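Local coordinates for protein probable thiol peroxidase (Chromobacterium violaceum, PDB 3KEB) that probably reduces peroxides as a thiol peroxidase of the thioredoxin-like redoxin family, at residues Lys84-Leu96 with Asn107-His120. Numbering follows the deposited sequence.
Sequences KLIVITVDSPSSL and NIALLSTLRGRDFH
Ile-88 reaches across to Leu-111, Thr-113 and Phe-119. Its CB comes no nearer than 4.1 Å to Leu-111 O. CG1 meets Leu-111 CB, the two side chains slanting across each other, while CG2, anti to the backbone N, meets Thr-113 CG2 at 3.6 Å and sits over the Phe-119 ring, 4.1 Å from the centroid and 29° off the normal, a CH-pi contact. CD1 ends against the same ring, 3.6 Å from Phe-119 CZ. Beneath these side chains, strands 84-89 and 109-112 run parallel, their axes 24° apart. The pairing alternates between Ala-109 N to Leu-85 O, Val-87 N to Ala-109 O, Leu-111 N to Val-87 O, Thr-89 N to Leu-111 O and Thr-113 N to Thr-89 O. Helix 93-103 connects the two strands, making a beta-alpha-beta unit within the central sheet of this thioredoxin-like fold. On the helix-covered face, Leu-96 CB packs on Leu-110 CB, and Val-87 CB touches Leu-110 CD2 at 3.9 Å.

At the end of strand 109-112, Ser-112 OG stands anti to its own N (chi1 168°), from where it donates to Asp-91 O at 2.7 Å and accepts from Leu-114 N in an ST turn; two bonds thus grip this buried hydroxyl. Asp-91 itself faces the dimer interface, its OD1 bonded to Ser-92 OG of the second subunit. Leu-114 CA lies above one face of the Arg-117 guanidinium and, in one Val-90 conformer, CG2 lies above the other, both toward the rim. Arg-117 NH2 donates to Thr-113 OG1 at 3.0 Å, tilted slightly from the guanidinium plane, and weakly to Val-90 O; a water accepting from NH1 probably also donates to that oxygen. Lys-84 NZ approaches Asn-107 O to 2.7 Å from above the carbonyl plane.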
# COMPACT_ATOMS: atom_id res chain seq x y z
N LYS A 84 -19.23 -12.79 6.61
CA LYS A 84 -17.82 -12.45 6.82
C LYS A 84 -17.45 -11.20 5.99
O LYS A 84 -17.49 -11.25 4.74
CB LYS A 84 -16.90 -13.62 6.45
CG LYS A 84 -15.43 -13.37 6.54
CD LYS A 84 -14.98 -13.08 7.99
CE LYS A 84 -13.48 -12.80 8.14
NZ LYS A 84 -13.16 -12.70 9.60
N LEU A 85 -17.07 -10.14 6.68
CA LEU A 85 -16.66 -8.89 6.05
C LEU A 85 -15.18 -9.00 5.69
O LEU A 85 -14.31 -9.25 6.59
CB LEU A 85 -16.89 -7.71 7.01
CG LEU A 85 -16.52 -6.33 6.43
CD1 LEU A 85 -17.19 -6.10 5.05
CD2 LEU A 85 -16.84 -5.23 7.35
N ILE A 86 -14.91 -8.87 4.39
CA ILE A 86 -13.56 -8.94 3.82
C ILE A 86 -13.27 -7.57 3.12
O ILE A 86 -13.90 -7.23 2.10
CB ILE A 86 -13.39 -10.07 2.79
CG1 ILE A 86 -13.71 -11.43 3.45
CG2 ILE A 86 -11.98 -10.07 2.24
CD1 ILE A 86 -13.84 -12.60 2.45
N VAL A 87 -12.37 -6.79 3.70
CA VAL A 87 -11.99 -5.48 3.19
C VAL A 87 -10.69 -5.64 2.41
O VAL A 87 -9.73 -6.24 2.91
CB VAL A 87 -11.81 -4.47 4.33
CG1 VAL A 87 -11.20 -3.14 3.83
CG2 VAL A 87 -13.14 -4.22 5.06
N ILE A 88 -10.67 -5.11 1.18
CA ILE A 88 -9.52 -5.21 0.31
C ILE A 88 -9.12 -3.80 -0.10
O ILE A 88 -9.99 -3.00 -0.53
CB ILE A 88 -9.79 -6.07 -0.95
CG1 ILE A 88 -10.26 -7.48 -0.51
CG2 ILE A 88 -8.51 -6.13 -1.87
CD1 ILE A 88 -10.74 -8.39 -1.64
N THR A 89 -7.82 -3.49 0.02
CA THR A 89 -7.32 -2.22 -0.41
C THR A 89 -5.89 -2.29 -0.90
O THR A 89 -5.22 -3.31 -0.78
CB THR A 89 -7.37 -1.11 0.68
OG1 THR A 89 -6.28 -1.30 1.58
CG2 THR A 89 -8.67 -1.09 1.54
N VAL A 90 -5.40 -1.16 -1.37
CA VAL A 90 -4.02 -1.00 -1.80
C VAL A 90 -3.05 -0.73 -0.67
O VAL A 90 -1.83 -0.68 -0.90
CB VAL A 90 -3.90 0.12 -2.90
CG1 VAL A 90 -3.79 1.53 -2.29
CG2 VAL A 90 -2.72 -0.18 -3.80
N ASP A 91 -3.58 -0.54 0.53
CA ASP A 91 -2.73 -0.29 1.68
C ASP A 91 -1.75 -1.42 1.91
O ASP A 91 -2.05 -2.59 1.58
CB ASP A 91 -3.57 -0.12 2.94
CG ASP A 91 -4.49 1.03 2.86
OD1 ASP A 91 -4.01 2.16 2.54
OD2 ASP A 91 -5.71 0.85 3.17
N SER A 92 -0.62 -1.09 2.51
CA SER A 92 0.34 -2.12 2.89
C SER A 92 -0.25 -2.99 4.02
O SER A 92 -1.05 -2.49 4.84
CB SER A 92 1.64 -1.52 3.38
OG SER A 92 1.41 -0.77 4.57
N PRO A 93 0.20 -4.26 4.13
CA PRO A 93 -0.16 -5.00 5.31
C PRO A 93 0.17 -4.27 6.61
O PRO A 93 -0.61 -4.32 7.56
CB PRO A 93 0.64 -6.28 5.17
CG PRO A 93 0.79 -6.48 3.69
CD PRO A 93 0.93 -5.07 3.14
N SER A 94 1.31 -3.61 6.68
CA SER A 94 1.70 -2.88 7.90
C SER A 94 0.66 -1.81 8.29
O SER A 94 0.36 -1.62 9.49
CB SER A 94 3.09 -2.22 7.71
OG SER A 94 4.01 -3.20 7.19
N SER A 95 0.21 -1.03 7.30
CA SER A 95 -0.83 -0.02 7.55
C SER A 95 -2.18 -0.63 7.93
O SER A 95 -2.88 -0.08 8.76
CB SER A 95 -1.03 0.90 6.35
OG SER A 95 0.19 1.55 6.06
N LEU A 96 -2.53 -1.77 7.33
CA LEU A 96 -3.78 -2.49 7.69
C LEU A 96 -3.68 -2.95 9.17
O LEU A 96 -4.63 -2.81 9.94
CB LEU A 96 -4.02 -3.64 6.71
CG LEU A 96 -4.35 -3.24 5.28
CD1 LEU A 96 -4.40 -4.48 4.32
CD2 LEU A 96 -5.64 -2.44 5.23
N ASN A 107 -13.25 -9.14 13.81
CA ASN A 107 -13.62 -10.13 12.80
C ASN A 107 -13.64 -9.69 11.36
O ASN A 107 -14.24 -10.37 10.50
CB ASN A 107 -15.02 -10.69 13.09
CG ASN A 107 -14.99 -11.78 14.11
OD1 ASN A 107 -14.12 -12.64 14.03
ND2 ASN A 107 -15.88 -11.72 15.10
N ILE A 108 -13.04 -8.55 11.06
CA ILE A 108 -13.00 -8.07 9.69
C ILE A 108 -11.65 -8.50 9.19
O ILE A 108 -10.62 -8.29 9.86
CB ILE A 108 -13.12 -6.54 9.63
CG1 ILE A 108 -14.49 -6.13 10.15
CG2 ILE A 108 -12.89 -6.02 8.21
CD1 ILE A 108 -14.65 -4.61 10.40
N ALA A 109 -11.64 -9.13 8.02
CA ALA A 109 -10.41 -9.43 7.34
C ALA A 109 -9.98 -8.16 6.63
O ALA A 109 -10.81 -7.47 6.05
CB ALA A 109 -10.60 -10.55 6.35
N LEU A 110 -8.67 -7.89 6.67
CA LEU A 110 -8.03 -6.76 5.99
C LEU A 110 -6.95 -7.28 5.06
O LEU A 110 -5.93 -7.86 5.52
CB LEU A 110 -7.44 -5.85 7.08
CG LEU A 110 -8.42 -5.24 8.08
CD1 LEU A 110 -7.68 -4.55 9.20
CD2 LEU A 110 -9.35 -4.21 7.37
N LEU A 111 -7.18 -7.13 3.77
CA LEU A 111 -6.32 -7.70 2.74
C LEU A 111 -5.77 -6.61 1.87
O LEU A 111 -6.49 -5.70 1.47
CB LEU A 111 -7.10 -8.68 1.87
CG LEU A 111 -7.93 -9.73 2.63
CD1 LEU A 111 -8.50 -10.74 1.59
CD2 LEU A 111 -7.12 -10.47 3.72
N SER A 112 -4.50 -6.77 1.52
CA SER A 112 -3.74 -5.86 0.72
C SER A 112 -3.50 -6.47 -0.65
O SER A 112 -3.26 -7.70 -0.79
CB SER A 112 -2.39 -5.62 1.37
OG SER A 112 -1.53 -4.96 0.49
N THR A 113 -3.53 -5.61 -1.65
CA THR A 113 -3.25 -6.04 -3.01
C THR A 113 -1.77 -5.98 -3.36
O THR A 113 -1.39 -6.17 -4.54
CB THR A 113 -4.00 -5.21 -4.02
OG1 THR A 113 -3.61 -3.85 -3.92
CG2 THR A 113 -5.54 -5.30 -3.78
N LEU A 114 -0.90 -5.75 -2.38
CA LEU A 114 0.52 -5.63 -2.78
C LEU A 114 1.09 -6.93 -3.40
O LEU A 114 1.89 -6.84 -4.27
CB LEU A 114 1.42 -5.05 -1.68
CG LEU A 114 2.19 -6.02 -0.86
CD1 LEU A 114 3.15 -5.39 0.16
CD2 LEU A 114 1.11 -6.85 -0.20
N ARG A 115 0.66 -8.12 -2.99
CA ARG A 115 1.31 -9.34 -3.50
C ARG A 115 0.96 -9.54 -4.97
O ARG A 115 1.73 -10.16 -5.73
CB ARG A 115 0.99 -10.57 -2.60
CG ARG A 115 1.20 -11.94 -3.22
CD ARG A 115 2.63 -12.20 -3.55
NE ARG A 115 2.72 -13.03 -4.75
CZ ARG A 115 2.70 -14.35 -4.75
NH1 ARG A 115 2.63 -15.04 -3.62
NH2 ARG A 115 2.77 -14.99 -5.91
N GLY A 116 -0.14 -8.97 -5.42
CA GLY A 116 -0.43 -8.96 -6.85
C GLY A 116 -1.51 -7.95 -7.18
O GLY A 116 -2.68 -8.19 -6.93
N ARG A 117 -1.09 -6.83 -7.77
CA ARG A 117 -2.03 -5.76 -8.05
C ARG A 117 -3.04 -6.12 -9.17
O ARG A 117 -4.02 -5.43 -9.33
CB ARG A 117 -1.27 -4.48 -8.37
CG ARG A 117 -0.26 -4.02 -7.26
CD ARG A 117 -0.92 -3.42 -5.97
NE ARG A 117 0.05 -2.60 -5.22
CZ ARG A 117 0.02 -2.32 -3.91
NH1 ARG A 117 0.96 -1.53 -3.40
NH2 ARG A 117 -0.96 -2.79 -3.12
N ASP A 118 -2.78 -7.19 -9.96
CA ASP A 118 -3.73 -7.68 -10.98
C ASP A 118 -5.13 -8.15 -10.44
O ASP A 118 -6.11 -8.36 -11.21
CB ASP A 118 -3.09 -8.83 -11.70
CG ASP A 118 -3.22 -10.09 -10.93
OD1 ASP A 118 -2.76 -10.13 -9.76
OD2 ASP A 118 -3.83 -11.03 -11.50
N PHE A 119 -5.25 -8.26 -9.13
CA PHE A 119 -6.55 -8.32 -8.49
C PHE A 119 -7.45 -7.19 -9.04
O PHE A 119 -8.61 -7.42 -9.37
CB PHE A 119 -6.39 -8.06 -6.99
CG PHE A 119 -7.68 -7.83 -6.29
CD1 PHE A 119 -8.47 -8.91 -5.90
CD2 PHE A 119 -8.15 -6.56 -6.07
CE1 PHE A 119 -9.67 -8.70 -5.30
CE2 PHE A 119 -9.34 -6.36 -5.50
CZ PHE A 119 -10.12 -7.45 -5.10
N HIS A 120 -6.91 -5.98 -9.12
CA HIS A 120 -7.75 -4.83 -9.52
C HIS A 120 -8.46 -5.05 -10.87
O HIS A 120 -9.64 -4.84 -10.99
CB HIS A 120 -6.94 -3.54 -9.62
CG HIS A 120 -6.23 -3.08 -8.38
ND1 HIS A 120 -5.47 -3.89 -7.57
CD2 HIS A 120 -6.07 -1.82 -7.89
CE1 HIS A 120 -4.96 -3.17 -6.58
NE2 HIS A 120 -5.29 -1.91 -6.78
O HOH W 1 -16.91 -10.04 9.65
O HOH W 2 0.73 -1.79 -0.51